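Local coordinates for pullulanase C protein (Klebsiella pneumoniae subsp. pneumoniae NTUH-K2044, PDB 5HJ1) that probably serves as an inner-membrane component of the type II secretion system, its PDZ domain here holding a fatty acid in its pocket, at residues Gln14-Leu17 / Thr18-Ile22. Residues are numbered along the deposited sequence; the frame is centred on the assembly and turned at random.
Sequences QNIL and TYLSI. With VCA (vaccenic acid), chain B.
Between Asn-15 and Leu-20 the backbone makes a single short helical turn and opens into strand 20-27: Thr-18 N bonds to Asn-15 O (2.9 Å), and Ile-16 O accepts Tyr-19 N at 3.0 Å and, weakly, Leu-20 N. The turn's two stronger donors stand more than 50° above their carbonyl planes and not on a lone pair, which goes with the i to i+3 bonding of so short a turn. Asn-15, centre of an inverse gamma turn, begins the curl, and Thr-18 lays its hydroxyl beside Asn-15 CB, small polar residues suiting this exposed corner. Tyr-19 spreads its ring across the lipid: C7 of vaccenic acid lies 3.7 Å above one face, toward the rim, while the ring edge looks to Ile-16 O. With CG beside its own backbone N (chi1 -62°), the ring reaches out to the carboxylate, where OH and O2 come within 2.4 Å, very short for a hydrogen bond, so the details of this bond are doubtful. Gln-14 adds its aliphatic CG, 3.8 Å from lipid C4. Deeper in, Ile-16 and Leu-20 run side by side in the same direction; CG2 of Ile-16 meets CD1 of Leu-20 at 4.0 Å, and the same two methyls meet the tail near C13 and C14. Leu-17 meets Ile-22 instead of the lipid, its branched end suiting an apolar contact: the two side chains cross at about a right angle, Leu-17 CD2 lying 3.8 Å from Ile-22 CD1. Ile-22 goes on to Val-6 and Leu-9 of helix 5-9. The turn leading into this strand of the PDZ domain thus puts a phenol beside the acid head and branched aliphatics along the hydrocarbon, consistent with a pocket that accepts an amphipathic chain lengthwise.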
loop_
_atom_site.group_PDB
_atom_site.type_symbol
_atom_site.label_atom_id
_atom_site.label_comp_id
_atom_site.label_asym_id
_atom_site.label_seq_id
_atom_site.Cartn_x
_atom_site.Cartn_y
_atom_site.Cartn_z
ATOM N N GLN A 14 0.809 7.244 12.318
ATOM C CA GLN A 14 -0.513 7.192 11.729
ATOM C C GLN A 14 -0.820 5.719 11.974
ATOM O O GLN A 14 0.067 4.867 11.943
ATOM C CB GLN A 14 -0.583 7.543 10.223
ATOM C CG GLN A 14 -0.085 8.932 9.888
ATOM C CD GLN A 14 1.418 8.982 9.879
ATOM O OE1 GLN A 14 2.079 7.942 9.884
ATOM N NE2 GLN A 14 1.967 10.179 9.844
ATOM N N ASN A 15 -2.058 5.448 12.299
ATOM C CA ASN A 15 -2.508 4.104 12.578
ATOM C C ASN A 15 -2.901 3.486 11.239
ATOM O O ASN A 15 -4.070 3.218 10.996
ATOM C CB ASN A 15 -3.692 4.234 13.518
ATOM C CG ASN A 15 -3.320 5.006 14.777
ATOM O OD1 ASN A 15 -2.240 4.791 15.329
ATOM N ND2 ASN A 15 -4.188 5.926 15.215
ATOM N N ILE A 16 -1.909 3.296 10.366
ATOM C CA ILE A 16 -2.208 2.810 9.015
ATOM C C ILE A 16 -3.031 1.529 8.986
ATOM O O ILE A 16 -3.961 1.422 8.184
ATOM C CB ILE A 16 -0.920 2.624 8.213
ATOM C CG1 ILE A 16 -0.271 4.015 8.081
ATOM C CG2 ILE A 16 -1.214 1.927 6.855
ATOM C CD1 ILE A 16 1.119 3.945 7.576
ATOM N N LEU A 17 -2.752 0.582 9.881
ATOM C CA LEU A 17 -3.460 -0.687 9.887
ATOM C C LEU A 17 -4.894 -0.568 10.433
ATOM O O LEU A 17 -5.632 -1.533 10.339
ATOM C CB LEU A 17 -2.613 -1.788 10.523
ATOM C CG LEU A 17 -1.322 -2.104 9.706
ATOM C CD1 LEU A 17 -0.490 -3.045 10.578
ATOM C CD2 LEU A 17 -1.600 -2.664 8.333
ATOM N N THR A 18 -5.229 0.568 11.010
ATOM C CA THR A 18 -6.629 0.805 11.363
ATOM C C THR A 18 -7.439 1.067 10.094
ATOM O O THR A 18 -8.651 0.761 10.048
ATOM C CB THR A 18 -6.768 2.012 12.278
ATOM O OG1 THR A 18 -6.044 1.762 13.511
ATOM C CG2 THR A 18 -8.209 2.265 12.669
ATOM N N TYR A 19 -6.790 1.600 9.049
ATOM C CA TYR A 19 -7.474 1.927 7.800
ATOM C C TYR A 19 -7.363 0.870 6.752
ATOM O O TYR A 19 -8.160 0.870 5.796
ATOM C CB TYR A 19 -6.926 3.276 7.195
ATOM C CG TYR A 19 -7.110 4.486 8.028
ATOM C CD1 TYR A 19 -8.300 5.214 7.943
ATOM C CD2 TYR A 19 -6.146 4.850 8.923
ATOM C CE1 TYR A 19 -8.464 6.393 8.647
ATOM C CE2 TYR A 19 -6.337 5.967 9.736
ATOM C CZ TYR A 19 -7.521 6.698 9.563
ATOM O OH TYR A 19 -7.773 7.869 10.294
ATOM N N LEU A 20 -6.387 -0.027 6.883
ATOM C CA LEU A 20 -6.072 -1.002 5.838
ATOM C C LEU A 20 -5.821 -2.364 6.373
ATOM O O LEU A 20 -5.111 -2.489 7.390
ATOM C CB LEU A 20 -4.788 -0.615 5.067
ATOM C CG LEU A 20 -4.847 0.613 4.264
ATOM C CD1 LEU A 20 -3.450 0.906 3.685
ATOM C CD2 LEU A 20 -5.804 0.427 3.119
ATOM N N SER A 21 -6.396 -3.365 5.753
ATOM C CA SER A 21 -6.080 -4.794 5.934
ATOM C C SER A 21 -5.228 -5.159 4.718
ATOM O O SER A 21 -5.640 -4.943 3.569
ATOM C CB SER A 21 -7.360 -5.561 5.944
ATOM O OG SER A 21 -7.119 -6.914 6.293
ATOM N N ILE A 22 -4.038 -5.704 4.936
ATOM C CA ILE A 22 -3.027 -5.898 3.871
ATOM C C ILE A 22 -2.502 -7.300 3.840
ATOM O O ILE A 22 -2.210 -7.888 4.873
ATOM C CB ILE A 22 -1.858 -4.916 4.096
ATOM C CG1 ILE A 22 -2.341 -3.499 4.135
ATOM C CG2 ILE A 22 -0.763 -5.045 3.002
ATOM C CD1 ILE A 22 -1.310 -2.441 4.506
HETATM O O2 VCA B . -7.575 10.084 9.474
HETATM C C1 VCA B . -7.069 11.216 9.321
HETATM O O1 VCA B . -7.638 12.263 9.708
HETATM C C2 VCA B . -5.725 11.311 8.626
HETATM C C3 VCA B . -4.601 11.466 9.649
HETATM C C4 VCA B . -3.636 10.283 9.608
HETATM C C5 VCA B . -3.652 9.588 8.251
HETATM C C6 VCA B . -4.889 8.717 8.107
HETATM C C7 VCA B . -4.832 7.832 6.870
HETATM C C8 VCA B . -3.443 7.258 6.595
HETATM C C9 VCA B . -3.513 6.388 5.345
HETATM C C10 VCA B . -2.183 5.848 4.831
HETATM C C11 VCA B . -2.473 5.216 3.518
HETATM C C12 VCA B . -1.693 4.371 2.875
HETATM C C13 VCA B . -0.394 3.782 3.373
HETATM C C14 VCA B . -0.233 2.596 2.441
HETATM C C15 VCA B . 1.024 1.756 2.537
HETATM C C16 VCA B . 0.633 0.469 1.829
HETATM C C17 VCA B . 1.792 -0.326 1.293
HETATM C C18 VCA B . 1.207 -1.584 0.686
#